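Local coordinates for protein dITP/XTP pyrophosphatase (Staphylococcus aureus, PDB 4BNQ) that probably hydrolyses non-canonical purine nucleoside triphosphates such as XTP, dITP and ITP to monophosphates and diphosphate, cleansing the nucleotide pool, at residues S84-Y87 and A88-K92; R178-A181 and I182-L185. All blocks are in the same frame, centred on the assembly; numbering follows the deposited sequence.

Contact 1 (S84-Y87 and A88-K92)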
ATOM      1  N   SER A  84      17.614  -8.094  -9.987  1.00 33.95           N
ATOM      2  CA  SER A  84      16.678  -7.643 -11.018  1.00 29.17           C
ATOM      3  C   SER A  84      17.315  -6.759 -12.105  1.00 32.40           C
ATOM      4  O   SER A  84      17.064  -6.984 -13.292  1.00 31.79           O
ATOM      5  CB  SER A  84      15.466  -6.939 -10.405  1.00 29.89           C
ATOM      6  OG  SER A  84      14.593  -7.865  -9.770  1.00 27.40           O
ATOM      7  N   ALA A  85      18.149  -5.793 -11.714  1.00 28.25           N
ATOM      8  CA  ALA A  85      18.713  -4.823 -12.675  1.00 35.55           C
ATOM      9  C   ALA A  85      19.743  -5.410 -13.644  1.00 39.56           C
ATOM     10  O   ALA A  85      19.876  -4.948 -14.783  1.00 41.70           O
ATOM     11  CB  ALA A  85      19.299  -3.608 -11.954  1.00 24.99           C
ATOM     12  N   ARG A  86      20.466  -6.429 -13.190  1.00 39.02           N
ATOM     13  CA  ARG A  86      21.585  -6.969 -13.954  1.00 42.03           C
ATOM     14  C   ARG A  86      21.391  -8.464 -14.156  1.00 37.46           C
ATOM     15  O   ARG A  86      22.349  -9.207 -14.343  1.00 43.60           O
ATOM     16  CB  ARG A  86      22.906  -6.680 -13.226  1.00 44.45           C
ATOM     17  CG  ARG A  86      22.884  -7.146 -11.775  1.00 51.77           C
ATOM     18  CD  ARG A  86      24.213  -6.964 -11.042  1.00 61.65           C
ATOM     19  NE  ARG A  86      24.171  -7.640  -9.741  1.00 66.15           N
ATOM     20  CZ  ARG A  86      23.773  -7.068  -8.602  1.00 69.17           C
ATOM     21  NH1 ARG A  86      23.401  -5.791  -8.583  1.00 73.55           N
ATOM     22  NH2 ARG A  86      23.758  -7.770  -7.473  1.00 65.66           N
ATOM     23  N   TYR A  87      20.132  -8.882 -14.135  1.00 39.42           N
ATOM     24  CA  TYR A  87      19.755 -10.286 -14.241  1.00 37.16           C
ATOM     25  C   TYR A  87      20.472 -11.032 -15.369  1.00 35.53           C
ATOM     26  O   TYR A  87      20.935 -12.161 -15.190  1.00 37.60           O
ATOM     27  CB  TYR A  87      18.234 -10.376 -14.428  1.00 33.90           C
ATOM     28  CG  TYR A  87      17.658 -11.758 -14.239  1.00 32.00           C
ATOM     29  CD1 TYR A  87      18.092 -12.577 -13.202  1.00 31.16           C
ATOM     30  CD2 TYR A  87      16.652 -12.235 -15.071  1.00 31.69           C
ATOM     31  CE1 TYR A  87      17.551 -13.848 -13.013  1.00 30.58           C
ATOM     32  CE2 TYR A  87      16.111 -13.505 -14.891  1.00 29.18           C
ATOM     33  CZ  TYR A  87      16.563 -14.302 -13.859  1.00 30.94           C
ATOM     34  OH  TYR A  87      16.033 -15.562 -13.676  1.00 37.25           O
ATOM     35  N   ALA A  88      20.553 -10.410 -16.539  1.00 35.88           N
ATOM     36  CA  ALA A  88      21.088 -11.103 -17.707  1.00 36.92           C
ATOM     37  C   ALA A  88      22.566 -10.793 -17.938  1.00 36.17           C
ATOM     38  O   ALA A  88      23.216 -11.452 -18.746  1.00 36.18           O
ATOM     39  CB  ALA A  88      20.270 -10.776 -18.956  1.00 36.09           C
ATOM     40  N   GLY A  89      23.083  -9.791 -17.228  1.00 39.03           N
ATOM     41  CA  GLY A  89      24.476  -9.401 -17.347  1.00 42.00           C
ATOM     42  C   GLY A  89      24.735  -8.033 -16.756  1.00 48.68           C
ATOM     43  O   GLY A  89      23.807  -7.359 -16.324  1.00 47.46           O
ATOM     44  N   GLU A  90      25.997  -7.614 -16.759  1.00 50.14           N
ATOM     45  CA  GLU A  90      26.398  -6.352 -16.145  1.00 50.32           C
ATOM     46  C   GLU A  90      26.093  -5.123 -16.993  1.00 52.36           C
ATOM     47  O   GLU A  90      26.053  -4.001 -16.481  1.00 52.14           O
ATOM     48  CB  GLU A  90      27.888  -6.385 -15.785  1.00 57.84           C
ATOM     49  CG  GLU A  90      28.240  -7.401 -14.699  1.00 61.66           C
ATOM     50  CD  GLU A  90      27.516  -7.124 -13.391  1.00 63.32           C
ATOM     51  OE1 GLU A  90      27.337  -5.931 -13.057  1.00 62.52           O
ATOM     52  OE2 GLU A  90      27.123  -8.094 -12.701  1.00 61.82           O
ATOM     53  N   ASN A  91      25.881  -5.332 -18.288  1.00 53.44           N
ATOM     54  CA  ASN A  91      25.467  -4.245 -19.178  1.00 55.58           C
ATOM     55  C   ASN A  91      24.071  -3.693 -18.831  1.00 59.42           C
ATOM     56  O   ASN A  91      23.661  -2.642 -19.339  1.00 64.18           O
ATOM     57  CB  ASN A  91      25.492  -4.713 -20.635  1.00 56.62           C
ATOM     58  CG  ASN A  91      24.307  -5.609 -20.985  1.00 62.25           C
ATOM     59  OD1 ASN A  91      23.775  -6.335 -20.129  1.00 61.59           O
ATOM     60  ND2 ASN A  91      23.888  -5.564 -22.251  1.00 63.47           N
ATOM     61  N   LYS A  92      23.348  -4.413 -17.975  1.00 54.90           N
ATOM     62  CA  LYS A  92      22.034  -3.980 -17.505  1.00 54.18           C
ATOM     63  C   LYS A  92      21.080  -3.669 -18.652  1.00 49.70           C
ATOM     64  O   LYS A  92      20.503  -2.580 -18.699  1.00 55.09           O
ATOM     65  CB  LYS A  92      22.153  -2.753 -16.591  1.00 58.36           C
ATOM     66  CG  LYS A  92      23.206  -2.875 -15.492  1.00 59.10           C
ATOM     67  CD  LYS A  92      22.822  -2.077 -14.241  1.00 54.48           C
ATOM     68  CE  LYS A  92      22.366  -0.661 -14.568  1.00 62.97           C
ATOM     69  NZ  LYS A  92      23.449   0.204 -15.114  1.00 72.08           N
TER
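R86 and G89 meet through the backbone where the loop between strand 79-80 and helix 94-104 folds back on itself and enters a type I beta turn, G89 to K92. G89 N gives a weak hydrogen bond to R86 O at 3.0 Å, bent to 133° at the hydrogen. This backbone side is the tight one. G89 O lies 3.3 Å from R86 CB and also takes the weak bond from K92 N that spans the turn. Past the turn the chain comes back to A85: K92 CA lies 3.6 Å from A85 O, and K92 CB packs against the same oxygen before the side chain bends at chi3 and chi4 and leads away.

Y87 is buried; its side chain packs on helix 94-104, against N97 and L101, and makes a cation-pi contact with K100. The N97 amide ties both segments to that helix, ND2 bonding A85 O and OD1 accepting from A88 N. S84 O bonds the hydroxyl of Y151, a predicted substrate-binding residue.

The opposite character prevails at E90, which is exposed to solvent. R86 CG lies between the backbone N and the carbonyl carbon (chi1 53°), and from there the chain runs extended to NE, side by side with E90 and pointing the same way. The guanidinium and carboxylate planes are 24° apart, yet no salt bridge forms: R86 NE stays 4.2 Å from E90 OE2, and the closest touch sets the R86 methylene CD 3.5 Å from the carboxylate oxygen E90 OE2.

Contact 2 (R178-A181 and I182-L185); sequences RRNA and INLL
R179 and N183 carry the side-chain hydrogen bonding, one helical turn apart. R179 NE donates to N183 OD1 at 2.8 Å, nearly straight at the hydrogen (161°). The oxygen sits at the edge of the guanidinium, near its plane, whereas the amide is turned almost perpendicular to that plane (83°), and NE approaches tilted out of the amide plane. The bend at chi2 of R179 (62°) turns the chain forward along the helix, toward its C-terminal end, where NE meets N183. A water accepts from R179 NH2 at 2.8 Å, in the guanidinium plane, and gives a weak, long bond to N183 OD1; with NH1 bonded to G173 O, each of the three guanidinium nitrogens has a partner, one of them the water.

Backbone bonds follow the i to i+4 pattern of an alpha helix, here the early part of helix 177-191: I182 N to R178 O at 3.0 Å, N183 N to R179 O at 3.0 Å, and L185 N to A181 O at 3.1 Å.

Van der Waals contacts set side-chain carbons on backbone carbonyls of the preceding turn. I182 CG1 lies 3.2 Å from R178 O, and L184 CB rests 3.5 Å from A181 O. The helix packs against a face of the antiparallel sheet, A181 and I182 over strand 112-123 and L184 and L185 on F131 of strand 126-139, while I182 also reaches F17 of helix 11-20 and N183 and L184 pack on L184 and N183 of the second subunit.

Charge pairing belongs to R178, a predicted substrate-binding residue, whose buried guanidinium leads away from 182-185 and forms salt bridges through NH1 with D67 and through NH2 with D16.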
ATOM      1  N   ARG A 178       6.392   1.582  -6.122  1.00 22.31           N
ATOM      2  CA  ARG A 178       7.098   2.807  -5.787  1.00 23.92           C
ATOM      3  C   ARG A 178       6.106   3.849  -5.254  1.00 25.46           C
ATOM      4  O   ARG A 178       6.421   4.578  -4.332  1.00 26.29           O
ATOM      5  CB  ARG A 178       7.840   3.327  -7.015  1.00 20.23           C
ATOM      6  CG  ARG A 178       8.747   4.528  -6.784  1.00 25.29           C
ATOM      7  CD  ARG A 178       9.979   4.492  -7.722  1.00 25.84           C
ATOM      8  NE  ARG A 178       9.695   3.787  -8.953  1.00 31.64           N
ATOM      9  CZ  ARG A 178      10.294   2.675  -9.357  1.00 27.13           C
ATOM     10  NH1 ARG A 178      11.277   2.119  -8.653  1.00 28.54           N
ATOM     11  NH2 ARG A 178       9.894   2.120 -10.487  1.00 29.53           N
ATOM     12  N   ARG A 179       4.908   3.913  -5.827  1.00 24.89           N
ATOM     13  CA  ARG A 179       3.875   4.781  -5.269  1.00 24.33           C
ATOM     14  C   ARG A 179       3.581   4.377  -3.834  1.00 25.65           C
ATOM     15  O   ARG A 179       3.436   5.234  -2.964  1.00 27.15           O
ATOM     16  CB  ARG A 179       2.591   4.729  -6.095  1.00 25.26           C
ATOM     17  CG  ARG A 179       1.412   5.421  -5.421  1.00 30.21           C
ATOM     18  CD  ARG A 179       1.691   6.904  -5.208  1.00 30.74           C
ATOM     19  NE  ARG A 179       0.711   7.533  -4.330  1.00 38.46           N
ATOM     20  CZ  ARG A 179      -0.276   8.310  -4.753  1.00 41.01           C
ATOM     21  NH1 ARG A 179      -0.412   8.555  -6.050  1.00 41.51           N
ATOM     22  NH2 ARG A 179      -1.125   8.840  -3.882  1.00 42.61           N
ATOM     23  N   ASN A 180       3.513   3.076  -3.578  1.00 23.78           N
ATOM     24  CA  ASN A 180       3.170   2.605  -2.236  1.00 26.73           C
ATOM     25  C   ASN A 180       4.250   2.920  -1.212  1.00 28.19           C
ATOM     26  O   ASN A 180       3.937   3.270  -0.083  1.00 29.50           O
ATOM     27  CB  ASN A 180       2.867   1.101  -2.226  1.00 26.78           C
ATOM     28  CG  ASN A 180       1.514   0.788  -2.811  1.00 27.96           C
ATOM     29  OD1 ASN A 180       0.637   1.647  -2.849  1.00 30.46           O
ATOM     30  ND2 ASN A 180       1.336  -0.439  -3.282  1.00 28.93           N
ATOM     31  N   ALA A 181       5.514   2.785  -1.605  1.00 25.58           N
ATOM     32  CA  ALA A 181       6.620   3.130  -0.727  1.00 23.95           C
ATOM     33  C   ALA A 181       6.625   4.614  -0.419  1.00 23.88           C
ATOM     34  O   ALA A 181       6.890   5.017   0.709  1.00 25.27           O
ATOM     35  CB  ALA A 181       7.932   2.755  -1.370  1.00 24.73           C
ATOM     36  N   ILE A 182       6.376   5.428  -1.437  1.00 21.04           N
ATOM     37  CA  ILE A 182       6.423   6.869  -1.268  1.00 25.60           C
ATOM     38  C   ILE A 182       5.275   7.348  -0.371  1.00 29.14           C
ATOM     39  O   ILE A 182       5.439   8.332   0.344  1.00 30.88           O
ATOM     40  CB  ILE A 182       6.386   7.607  -2.621  1.00 24.79           C
ATOM     41  CG1 ILE A 182       7.677   7.370  -3.388  1.00 22.05           C
ATOM     42  CG2 ILE A 182       6.221   9.110  -2.420  1.00 28.86           C
ATOM     43  CD1 ILE A 182       8.906   8.005  -2.745  1.00 29.89           C
ATOM     44  N   ASN A 183       4.140   6.642  -0.387  1.00 23.68           N
ATOM     45  CA  ASN A 183       2.997   6.998   0.478  1.00 29.46           C
ATOM     46  C   ASN A 183       3.382   6.906   1.945  1.00 29.70           C
ATOM     47  O   ASN A 183       3.004   7.764   2.749  1.00 30.04           O
ATOM     48  CB  ASN A 183       1.765   6.119   0.210  1.00 25.15           C
ATOM     49  CG  ASN A 183       1.023   6.507  -1.062  1.00 27.10           C
ATOM     50  OD1 ASN A 183       1.164   7.628  -1.568  1.00 28.35           O
ATOM     51  ND2 ASN A 183       0.216   5.578  -1.578  1.00 26.31           N
ATOM     52  N   LEU A 184       4.149   5.872   2.280  1.00 24.59           N
ATOM     53  CA  LEU A 184       4.694   5.729   3.624  1.00 28.73           C
ATOM     54  C   LEU A 184       5.691   6.852   3.906  1.00 31.42           C
ATOM     55  O   LEU A 184       5.739   7.379   5.024  1.00 30.65           O
ATOM     56  CB  LEU A 184       5.360   4.361   3.813  1.00 26.95           C
ATOM     57  CG  LEU A 184       4.467   3.114   3.751  1.00 33.11           C
ATOM     58  CD1 LEU A 184       5.317   1.842   3.558  1.00 28.74           C
ATOM     59  CD2 LEU A 184       3.614   3.001   5.010  1.00 29.26           C
ATOM     60  N   LEU A 185       6.470   7.240   2.896  1.00 27.35           N
ATOM     61  CA  LEU A 185       7.423   8.347   3.066  1.00 28.72           C
ATOM     62  C   LEU A 185       6.687   9.653   3.322  1.00 32.11           C
ATOM     63  O   LEU A 185       7.005  10.370   4.269  1.00 31.57           O
ATOM     64  CB  LEU A 185       8.319   8.520   1.838  1.00 26.59           C
ATOM     65  CG  LEU A 185       9.204   9.780   1.850  1.00 31.23           C
ATOM     66  CD1 LEU A 185      10.229   9.678   2.976  1.00 26.84           C
ATOM     67  CD2 LEU A 185       9.922   9.994   0.505  1.00 31.10           C
TER
HETATM   68  O   HOH W   1      -1.989   8.864  -1.216  1.00 41.25           O

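From the N terminus, contact 1 comes first, folding the loop that follows strand 79-80 and leads into helix 94-104; contact 2 opens much later, as about two turns of helix 177-191. Each joins directly consecutive segments, so neither spans a long loop, and the two run in series without nesting or crossing. The centres of contacts 1 and 2 are 25 Å apart, on opposite sides of the chain's centre, and their nearest atoms about 10 Å apart. Strand 64-73 connects them indirectly: L71 bonds S84 of contact 1, while D67 pairs with R178 of contact 2. Contact 2 alone reaches the second subunit. Contact 1 touches Y151, predicted to bind substrate, and contact 2 includes R178, likewise predicted.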